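Local coordinates for putative metal-dependent hydrolase (PDB 6KNS), which binds two zinc ions in a metallo-beta-lactamase fold and is probably a metal-dependent hydrolase related to the short-form RNase Z enzymes that process tRNA 3' ends, at residues A[9-14]-A[26-31]; A[34-39]-A[57-62]; A[134-139]-A[165-170]. All blocks are in the same frame, centred on the assembly; numbering follows the deposited sequence.

In the fold
Interactions 1 and 2 belong to one sheet of the metallo-beta-lactamase sandwich, and their centres lie about 11 Å apart. Strands 27-32 and 35-39 are neighbours there, so Phe-30 and Val-39 pack together and the backbones of Tyr-28 and Phe-30 pair with those of Val-39 and Leu-37. Interaction 1 is antiparallel and almost wholly buried; interaction 2 is parallel and mostly buried, with a calcium site and exposed residues where the strands begin. Interaction 3 joins a strand of the other sheet to a turn and short helix and is only partly buried: one hydrogen bond from a side-chain amide and a few van der Waals contacts replace backbone pairing. Ile-62 against Phe-135 connects segments 57-62 and 134-139 across the sandwich.

Interaction 1 of 3, residues A[9-14]-A[26-31]; sequences VTVIGC and SGYLFQ
Strands 9-13 and 27-31 run antiparallel at 156°, with Val-9/Phe-30 and Val-11/Tyr-28 as non-hydrogen-bonded pairs and Thr-10/Leu-29 as a hydrogen-bonded pair. Beyond Val-11 the register slips by one residue: Ile-12 N (2.8 Å) and Gly-13 N (3.1 Å) both donate to Gly-27 O, the Gly-13 bond lying on a lone pair in the carbonyl plane.

Val-9 CG2 lies over one face of the Phe-30 ring, 3.9 Å from its centroid and 28° off the normal, a CH-pi contact. Val-11 and Tyr-28 extend side by side, Val-11 CG1 being 4.0 Å from Tyr-28 CE1; the phenol OH is hydrogen-bonded to Thr-216. On the face that carries Leu-29, Ile-12 CD1 meets Leu-29 CB at 4.0 Å; CG1 beside the backbone N (chi1 -55°) and a further turn at chi2 bring CD1 there, and helix 45-49 packs on both residues. Beside the Thr-10/Leu-29 pair, a water 2.6 Å from Thr-10 OG1 is placed between that hydroxyl, Leu-29 O and Gln-31 OE1.

The doubled donation to Gly-27 O defines a classic beta bulge at the end of strand 7-13, within a metallo-beta-lactamase sheet; just before strand 27-32, Ser-26 approaches the zinc ligands His-70 and His-217.

Interaction 2 of 3, residues A[34-39]-A[57-62]; sequences DYSLLV and KLDAVI. With CA (calcium ion), chain F.
Asp-59 OD2 is gripped from two directions: it binds the calcium ion at 2.6 Å and accepts Ser-36 N at 2.8 Å. The amide approaches on the anti side of the carboxylate, 30° out of its plane. Together these bonds restrict rotation of the carboxylate, and the cation would be expected to favour its ionised form. Lys-57 O, at 2.7 Å from the calcium ion, and Asp-34 O supply backbone ligands from the two segments. A coordinated water donates to Ser-36 OG at 2.5 Å, making that hydroxyl a second-shell partner.

Asp-59 CG, beside its backbone N (chi1 -61°), directs the carboxylate to the calcium ion and the Ser-36 amide. Asp-59 CB lies over one face of the Tyr-35 ring, 3.8 Å from the centroid, while carboxylate and ring planes stack only 17° apart. Tyr-35 OH extends past this contact to Ala-60 CB.

Ser-36 O accepts both Asp-59 N and Ala-60 N, each in the carbonyl plane. The strands then settle into regular parallel pairing through Leu-38, whose N donates to Ala-60 O and whose O accepts Ile-62 N at 2.8 Å. Leu-37 CD1 and Val-39 CG2 meet Ile-62 CG2 on one face, the latter at 3.7 Å; strands 131-137 and 145-150 of the second sheet pack there. Leu-38 CB meets Leu-58 CD1 and Val-61 CG2 on the other face.

Joined through helix 45-49, strands 35-39 and 60-62 form a beta-alpha-beta unit of the metallo-beta-lactamase fold, with a calcium site where the paired strands begin.

Interaction 3 of 3, residues A[134-139]-A[165-170]; sequences TFLKTI and QDSFIP
A single hydrogen bond joins the segments directly: Gln-165 NE2 donates to Lys-137 O at 2.9 Å, with an N-H...O angle of 164°. The oxygen lies only 4° out of the glutamine amide plane and the N-H meets a carbonyl lone pair, though the amide and carbonyl planes are steeply turned against each other. Gln-165 CG is placed between its backbone N and carbonyl carbon (chi1 53°), and the extended chain beyond it carries the amide across to the strand. The hydroxyl of Thr-138 has a partner outside the two segments, Thr-138 OG1 bonding to Asp-161 O.

Van der Waals contacts flank the amide bond to Lys-137 O. Leu-136 points toward the turn, coming from the direction opposite to Gln-165; its CD2 reaches Ser-167 O at 3.6 Å and makes an apolar contact with Phe-168 CD1 at 3.7 Å. Thr-138 CG2 approaches Phe-168 CZ at 3.9 Å. Both methyls approach the ring obliquely, whereas Gln-165 NE2 lies 3.9 Å above one face, displaced toward the rim. At the outer end, Ile-139 CG1 packs 3.5 Å from Gln-165 OE1, and its CD1 crosses the glutamine chain obliquely, near CB. Helix 198-208 reaches Phe-168 through Ile-204.

Backbone bonding shapes the second segment: Phe-168 N donates to Gln-165 O in a type I turn that leads into helix 168-171.

The contact therefore packs the 165-168 turn and the short helix after it against residues 136-139, the last part of strand 131-137 and the loop that follows, in the metallo-beta-lactamase fold, immediately before zinc ligand His-140 and near Asp-161, which bridges the two zinc ions.

Interaction 1 of 3, residues A[9-14]-A[26-31]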
loop_
_atom_site.group_PDB
_atom_site.type_symbol
_atom_site.label_atom_id
_atom_site.label_comp_id
_atom_site.label_asym_id
_atom_site.label_seq_id
_atom_site.Cartn_x
_atom_site.Cartn_y
_atom_site.Cartn_z
ATOM N N VAL A 9 -13.996 -12.072 -12.518
ATOM C CA VAL A 9 -13.716 -10.948 -11.665
ATOM C C VAL A 9 -13.292 -11.489 -10.298
ATOM O O VAL A 9 -14.026 -12.289 -9.703
ATOM C CB VAL A 9 -14.943 -10.036 -11.480
ATOM C CG1 VAL A 9 -14.599 -8.871 -10.509
ATOM C CG2 VAL A 9 -15.479 -9.497 -12.874
ATOM N N THR A 10 -12.106 -11.086 -9.825
ATOM C CA THR A 10 -11.620 -11.492 -8.499
ATOM C C THR A 10 -11.444 -10.259 -7.623
ATOM O O THR A 10 -10.713 -9.334 -7.999
ATOM C CB THR A 10 -10.283 -12.220 -8.559
ATOM O OG1 THR A 10 -10.370 -13.311 -9.471
ATOM C CG2 THR A 10 -9.860 -12.755 -7.125
ATOM N N VAL A 11 -12.118 -10.215 -6.473
ATOM C CA VAL A 11 -11.927 -9.069 -5.578
ATOM C C VAL A 11 -10.541 -9.192 -4.945
ATOM O O VAL A 11 -10.194 -10.228 -4.430
ATOM C CB VAL A 11 -13.004 -9.009 -4.491
ATOM C CG1 VAL A 11 -12.733 -7.865 -3.520
ATOM C CG2 VAL A 11 -14.408 -8.889 -5.133
ATOM N N ILE A 12 -9.736 -8.149 -5.048
ATOM C CA ILE A 12 -8.382 -8.169 -4.488
ATOM C C ILE A 12 -8.411 -7.464 -3.164
ATOM O O ILE A 12 -7.783 -7.911 -2.213
ATOM C CB ILE A 12 -7.358 -7.516 -5.398
ATOM C CG1 ILE A 12 -7.406 -8.167 -6.776
ATOM C CG2 ILE A 12 -5.943 -7.654 -4.779
ATOM C CD1 ILE A 12 -7.091 -9.652 -6.796
ATOM N N GLY A 13 -9.176 -6.373 -3.073
ATOM C CA GLY A 13 -9.347 -5.718 -1.755
ATOM C C GLY A 13 -10.639 -4.924 -1.757
ATOM O O GLY A 13 -11.089 -4.456 -2.803
ATOM N N CYS A 14 -11.228 -4.769 -0.600
ATOM C CA CYS A 14 -12.615 -4.326 -0.553
ATOM C C CYS A 14 -12.989 -3.387 0.594
ATOM O O CYS A 14 -14.177 -2.991 0.685
ATOM C CB CYS A 14 -13.536 -5.559 -0.533
ATOM S SG CYS A 14 -13.275 -6.514 0.911
ATOM N N SER A 26 -9.668 -0.819 -2.077
ATOM C CA SER A 26 -10.164 -1.114 -3.403
ATOM C C SER A 26 -9.153 -1.610 -4.448
ATOM O O SER A 26 -8.177 -0.956 -4.755
ATOM C CB SER A 26 -10.904 0.080 -3.972
ATOM O OG SER A 26 -12.027 0.417 -3.166
ATOM N N GLY A 27 -9.472 -2.768 -5.009
ATOM C CA GLY A 27 -8.760 -3.379 -6.124
ATOM C C GLY A 27 -9.549 -4.569 -6.657
ATOM O O GLY A 27 -9.942 -5.469 -5.886
ATOM N N TYR A 28 -9.815 -4.571 -7.965
ATOM C CA TYR A 28 -10.613 -5.647 -8.607
ATOM C C TYR A 28 -9.913 -6.152 -9.862
ATOM O O TYR A 28 -9.558 -5.356 -10.743
ATOM C CB TYR A 28 -12.005 -5.144 -8.947
ATOM C CG TYR A 28 -12.632 -4.554 -7.739
ATOM C CD1 TYR A 28 -13.386 -5.333 -6.890
ATOM C CD2 TYR A 28 -12.418 -3.228 -7.401
ATOM C CE1 TYR A 28 -13.938 -4.805 -5.733
ATOM C CE2 TYR A 28 -12.966 -2.693 -6.255
ATOM C CZ TYR A 28 -13.734 -3.497 -5.425
ATOM O OH TYR A 28 -14.273 -2.980 -4.294
ATOM N N LEU A 29 -9.737 -7.471 -9.953
ATOM C CA LEU A 29 -9.037 -8.062 -11.070
ATOM C C LEU A 29 -10.060 -8.602 -12.063
ATOM O O LEU A 29 -10.819 -9.515 -11.740
ATOM C CB LEU A 29 -8.121 -9.177 -10.587
ATOM C CG LEU A 29 -7.479 -10.110 -11.629
ATOM C CD1 LEU A 29 -6.556 -9.392 -12.592
ATOM C CD2 LEU A 29 -6.700 -11.174 -10.904
ATOM N N PHE A 30 -10.048 -8.040 -13.276
ATOM C CA PHE A 30 -10.900 -8.499 -14.358
ATOM C C PHE A 30 -10.072 -9.256 -15.369
ATOM O O PHE A 30 -9.090 -8.743 -15.860
ATOM C CB PHE A 30 -11.544 -7.309 -15.050
ATOM C CG PHE A 30 -12.656 -6.669 -14.266
ATOM C CD1 PHE A 30 -12.393 -5.985 -13.111
ATOM C CD2 PHE A 30 -13.972 -6.759 -14.714
ATOM C CE1 PHE A 30 -13.415 -5.390 -12.411
ATOM C CE2 PHE A 30 -14.995 -6.162 -14.029
ATOM C CZ PHE A 30 -14.732 -5.488 -12.877
ATOM N N GLN A 31 -10.480 -10.481 -15.689
ATOM C CA GLN A 31 -9.733 -11.305 -16.602
ATOM C C GLN A 31 -10.581 -11.828 -17.706
ATOM O O GLN A 31 -11.735 -12.183 -17.502
ATOM C CB GLN A 31 -9.065 -12.475 -15.875
ATOM C CG GLN A 31 -7.959 -12.032 -14.917
ATOM C CD GLN A 31 -7.373 -13.203 -14.132
ATOM O OE1 GLN A 31 -8.037 -13.819 -13.264
ATOM N NE2 GLN A 31 -6.140 -13.535 -14.456
HETATM O O HOH W 1 -10.178 -12.658 -11.968
#

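Interaction 2 of 3, residues A[34-39]-A[57-62]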
loop_
_atom_site.group_PDB
_atom_site.type_symbol
_atom_site.label_atom_id
_atom_site.label_comp_id
_atom_site.label_asym_id
_atom_site.label_seq_id
_atom_site.Cartn_x
_atom_site.Cartn_y
_atom_site.Cartn_z
ATOM N N ASP A 34 -6.168 -14.476 -21.874
ATOM C CA ASP A 34 -4.850 -14.011 -21.349
ATOM C C ASP A 34 -4.795 -12.548 -20.884
ATOM O O ASP A 34 -3.774 -12.112 -20.358
ATOM C CB ASP A 34 -3.737 -14.205 -22.389
ATOM C CG ASP A 34 -3.311 -15.647 -22.523
ATOM O OD1 ASP A 34 -3.496 -16.415 -21.544
ATOM O OD2 ASP A 34 -2.785 -16.015 -23.619
ATOM N N TYR A 35 -5.884 -11.808 -21.077
ATOM C CA TYR A 35 -5.937 -10.405 -20.680
ATOM C C TYR A 35 -6.298 -10.240 -19.213
ATOM O O TYR A 35 -7.220 -10.914 -18.726
ATOM C CB TYR A 35 -6.941 -9.643 -21.544
ATOM C CG TYR A 35 -6.727 -8.150 -21.533
ATOM C CD1 TYR A 35 -7.513 -7.339 -20.724
ATOM C CD2 TYR A 35 -5.742 -7.550 -22.339
ATOM C CE1 TYR A 35 -7.341 -5.983 -20.699
ATOM C CE2 TYR A 35 -5.553 -6.161 -22.321
ATOM C CZ TYR A 35 -6.367 -5.393 -21.484
ATOM O OH TYR A 35 -6.253 -4.057 -21.406
ATOM N N SER A 36 -5.558 -9.332 -18.550
ATOM C CA SER A 36 -5.711 -8.991 -17.159
ATOM C C SER A 36 -5.790 -7.487 -16.962
ATOM O O SER A 36 -4.840 -6.786 -17.305
ATOM C CB SER A 36 -4.507 -9.487 -16.347
ATOM O OG SER A 36 -4.566 -10.898 -16.221
ATOM N N LEU A 37 -6.899 -7.036 -16.364
ATOM C CA LEU A 37 -7.138 -5.622 -16.062
ATOM C C LEU A 37 -7.340 -5.425 -14.564
ATOM O O LEU A 37 -8.181 -6.075 -13.974
ATOM C CB LEU A 37 -8.405 -5.134 -16.781
ATOM C CG LEU A 37 -8.917 -3.711 -16.545
ATOM C CD1 LEU A 37 -7.873 -2.717 -17.037
ATOM C CD2 LEU A 37 -10.329 -3.491 -17.198
ATOM N N LEU A 38 -6.593 -4.511 -13.971
ATOM C CA LEU A 38 -6.752 -4.187 -12.579
ATOM C C LEU A 38 -7.554 -2.897 -12.506
ATOM O O LEU A 38 -7.166 -1.896 -13.086
ATOM C CB LEU A 38 -5.388 -4.011 -11.878
ATOM C CG LEU A 38 -5.485 -3.575 -10.400
ATOM C CD1 LEU A 38 -6.056 -4.639 -9.485
ATOM C CD2 LEU A 38 -4.157 -3.055 -9.826
ATOM N N VAL A 39 -8.676 -2.954 -11.810
ATOM C CA VAL A 39 -9.536 -1.819 -11.604
ATOM C C VAL A 39 -9.309 -1.343 -10.169
ATOM O O VAL A 39 -9.665 -2.029 -9.206
ATOM C CB VAL A 39 -11.007 -2.189 -11.851
ATOM C CG1 VAL A 39 -11.943 -1.029 -11.475
ATOM C CG2 VAL A 39 -11.211 -2.617 -13.311
ATOM N N LYS A 57 2.472 -10.026 -16.122
ATOM C CA LYS A 57 1.319 -10.522 -16.858
ATOM C C LYS A 57 0.110 -9.587 -16.741
ATOM O O LYS A 57 -0.918 -9.836 -17.312
ATOM C CB LYS A 57 0.989 -11.944 -16.399
ATOM C CG LYS A 57 1.896 -12.990 -17.059
ATOM C CD LYS A 57 1.645 -14.395 -16.475
ATOM C CE LYS A 57 2.696 -15.451 -16.938
ATOM N NZ LYS A 57 2.915 -16.536 -15.916
ATOM N N LEU A 58 0.261 -8.469 -16.052
ATOM C CA LEU A 58 -0.809 -7.506 -15.923
ATOM C C LEU A 58 -0.824 -6.622 -17.179
ATOM O O LEU A 58 0.192 -6.041 -17.530
ATOM C CB LEU A 58 -0.568 -6.708 -14.643
ATOM C CG LEU A 58 -1.660 -5.813 -14.086
ATOM C CD1 LEU A 58 -2.862 -6.669 -13.575
ATOM C CD2 LEU A 58 -1.026 -4.975 -12.982
ATOM N N ASP A 59 -1.946 -6.547 -17.881
ATOM C CA ASP A 59 -2.015 -5.831 -19.147
ATOM C C ASP A 59 -2.401 -4.366 -19.009
ATOM O O ASP A 59 -2.010 -3.546 -19.831
ATOM C CB ASP A 59 -3.015 -6.493 -20.091
ATOM C CG ASP A 59 -2.637 -7.938 -20.428
ATOM O OD1 ASP A 59 -1.899 -8.177 -21.412
ATOM O OD2 ASP A 59 -3.053 -8.829 -19.685
ATOM N N ALA A 60 -3.210 -4.027 -18.012
ATOM C CA ALA A 60 -3.615 -2.636 -17.859
ATOM C C ALA A 60 -4.200 -2.416 -16.495
ATOM O O ALA A 60 -4.615 -3.356 -15.842
ATOM C CB ALA A 60 -4.631 -2.243 -18.961
ATOM N N VAL A 61 -4.171 -1.166 -16.068
ATOM C CA VAL A 61 -4.786 -0.714 -14.847
ATOM C C VAL A 61 -5.733 0.424 -15.230
ATOM O O VAL A 61 -5.448 1.176 -16.148
ATOM C CB VAL A 61 -3.743 -0.186 -13.869
ATOM C CG1 VAL A 61 -4.408 0.365 -12.591
ATOM C CG2 VAL A 61 -2.716 -1.283 -13.524
ATOM N N ILE A 62 -6.854 0.539 -14.520
ATOM C CA ILE A 62 -7.738 1.706 -14.642
ATOM C C ILE A 62 -8.171 2.136 -13.250
ATOM O O ILE A 62 -8.456 1.275 -12.391
ATOM C CB ILE A 62 -8.969 1.441 -15.563
ATOM C CG1 ILE A 62 -9.840 2.691 -15.683
ATOM C CG2 ILE A 62 -9.855 0.332 -15.021
ATOM C CD1 ILE A 62 -10.760 2.624 -16.929
HETATM CA CA CA F . -1.375 -10.808 -19.834
HETATM O O HOH W 2 -2.791 -11.600 -17.879
#

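Interaction 3 of 3, residues A[134-139]-A[165-170]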
loop_
_atom_site.group_PDB
_atom_site.type_symbol
_atom_site.label_atom_id
_atom_site.label_comp_id
_atom_site.label_asym_id
_atom_site.label_seq_id
_atom_site.Cartn_x
_atom_site.Cartn_y
_atom_site.Cartn_z
ATOM N N THR A 134 -17.352 1.908 -20.370
ATOM C CA THR A 134 -18.029 3.203 -20.419
ATOM C C THR A 134 -18.154 3.712 -18.976
ATOM O O THR A 134 -18.032 2.928 -18.020
ATOM C CB THR A 134 -19.442 3.135 -21.089
ATOM O OG1 THR A 134 -20.170 2.046 -20.535
ATOM C CG2 THR A 134 -19.373 3.001 -22.661
ATOM N N PHE A 135 -18.400 5.009 -18.819
ATOM C CA PHE A 135 -18.178 5.724 -17.538
ATOM C C PHE A 135 -19.387 6.550 -17.125
ATOM O O PHE A 135 -20.105 7.036 -17.977
ATOM C CB PHE A 135 -16.996 6.669 -17.690
ATOM C CG PHE A 135 -15.729 5.969 -18.075
ATOM C CD1 PHE A 135 -14.931 5.367 -17.114
ATOM C CD2 PHE A 135 -15.383 5.830 -19.389
ATOM C CE1 PHE A 135 -13.774 4.671 -17.461
ATOM C CE2 PHE A 135 -14.219 5.159 -19.740
ATOM C CZ PHE A 135 -13.425 4.561 -18.772
ATOM N N LEU A 136 -19.582 6.717 -15.822
ATOM C CA LEU A 136 -20.561 7.671 -15.281
ATOM C C LEU A 136 -19.889 8.462 -14.152
ATOM O O LEU A 136 -19.317 7.867 -13.222
ATOM C CB LEU A 136 -21.789 6.943 -14.753
ATOM C CG LEU A 136 -22.883 7.753 -14.046
ATOM C CD1 LEU A 136 -23.587 8.717 -15.028
ATOM C CD2 LEU A 136 -23.910 6.817 -13.371
ATOM N N LYS A 137 -19.948 9.795 -14.225
ATOM C CA LYS A 137 -19.429 10.615 -13.122
ATOM C C LYS A 137 -20.244 10.382 -11.847
ATOM O O LYS A 137 -21.472 10.307 -11.907
ATOM C CB LYS A 137 -19.486 12.071 -13.489
ATOM C CG LYS A 137 -18.584 12.950 -12.638
ATOM C CD LYS A 137 -18.432 14.337 -13.359
ATOM C CE LYS A 137 -17.577 15.286 -12.533
ATOM N NZ LYS A 137 -18.074 15.292 -11.120
ATOM N N THR A 138 -19.560 10.220 -10.710
ATOM C CA THR A 138 -20.250 9.954 -9.445
ATOM C C THR A 138 -20.404 11.252 -8.627
ATOM O O THR A 138 -19.835 12.278 -8.965
ATOM C CB THR A 138 -19.511 8.883 -8.634
ATOM O OG1 THR A 138 -18.205 9.345 -8.253
ATOM C CG2 THR A 138 -19.376 7.561 -9.465
ATOM N N ILE A 139 -21.183 11.192 -7.559
ATOM C CA ILE A 139 -21.289 12.301 -6.641
ATOM C C ILE A 139 -20.337 11.959 -5.516
ATOM O O ILE A 139 -20.605 11.062 -4.728
ATOM C CB ILE A 139 -22.700 12.497 -6.127
ATOM C CG1 ILE A 139 -23.698 12.510 -7.302
ATOM C CG2 ILE A 139 -22.765 13.779 -5.295
ATOM C CD1 ILE A 139 -25.069 13.126 -6.949
ATOM N N GLN A 165 -27.440 8.409 -6.772
ATOM C CA GLN A 165 -28.077 9.208 -7.843
ATOM C C GLN A 165 -28.880 8.313 -8.775
ATOM O O GLN A 165 -28.503 7.150 -9.026
ATOM C CB GLN A 165 -27.033 10.019 -8.645
ATOM C CG GLN A 165 -25.871 9.171 -9.188
ATOM C CD GLN A 165 -24.870 9.961 -10.006
ATOM O OE1 GLN A 165 -25.033 11.140 -10.197
ATOM N NE2 GLN A 165 -23.810 9.304 -10.469
ATOM N N ASP A 166 -29.987 8.858 -9.281
ATOM C CA ASP A 166 -30.872 8.136 -10.183
ATOM C C ASP A 166 -30.143 7.700 -11.441
ATOM O O ASP A 166 -30.431 6.654 -12.006
ATOM C CB ASP A 166 -32.075 9.005 -10.589
ATOM C CG ASP A 166 -33.133 9.129 -9.482
ATOM O OD1 ASP A 166 -33.127 8.340 -8.510
ATOM O OD2 ASP A 166 -33.989 10.017 -9.608
ATOM N N SER A 167 -29.195 8.494 -11.889
ATOM C CA SER A 167 -28.471 8.165 -13.115
ATOM C C SER A 167 -27.746 6.787 -13.053
ATOM O O SER A 167 -27.428 6.191 -14.088
ATOM C CB SER A 167 -27.479 9.273 -13.402
ATOM O OG SER A 167 -26.634 9.414 -12.263
ATOM N N PHE A 168 -27.485 6.263 -11.858
ATOM C CA PHE A 168 -26.893 4.925 -11.790
ATOM C C PHE A 168 -27.816 3.840 -12.398
ATOM O O PHE A 168 -27.339 2.766 -12.765
ATOM C CB PHE A 168 -26.599 4.541 -10.343
ATOM C CG PHE A 168 -25.251 4.989 -9.823
ATOM C CD1 PHE A 168 -24.093 4.558 -10.419
ATOM C CD2 PHE A 168 -25.162 5.770 -8.676
ATOM C CE1 PHE A 168 -22.842 4.926 -9.899
ATOM C CE2 PHE A 168 -23.939 6.145 -8.157
ATOM C CZ PHE A 168 -22.772 5.718 -8.759
ATOM N N ILE A 169 -29.126 4.114 -12.503
ATOM C CA ILE A 169 -30.077 3.073 -12.877
ATOM C C ILE A 169 -29.988 2.763 -14.357
ATOM O O ILE A 169 -29.763 1.603 -14.704
ATOM C CB ILE A 169 -31.511 3.385 -12.394
ATOM C CG1 ILE A 169 -31.582 3.186 -10.878
ATOM C CG2 ILE A 169 -32.568 2.503 -13.088
ATOM C CD1 ILE A 169 -32.826 3.798 -10.227
ATOM N N PRO A 170 -30.150 3.777 -15.237
ATOM C CA PRO A 170 -29.900 3.533 -16.663
ATOM C C PRO A 170 -28.476 3.077 -16.961
ATOM O O PRO A 170 -28.275 2.205 -17.790
ATOM C CB PRO A 170 -30.142 4.900 -17.317
ATOM C CG PRO A 170 -30.934 5.689 -16.335
ATOM C CD PRO A 170 -30.751 5.105 -14.992
#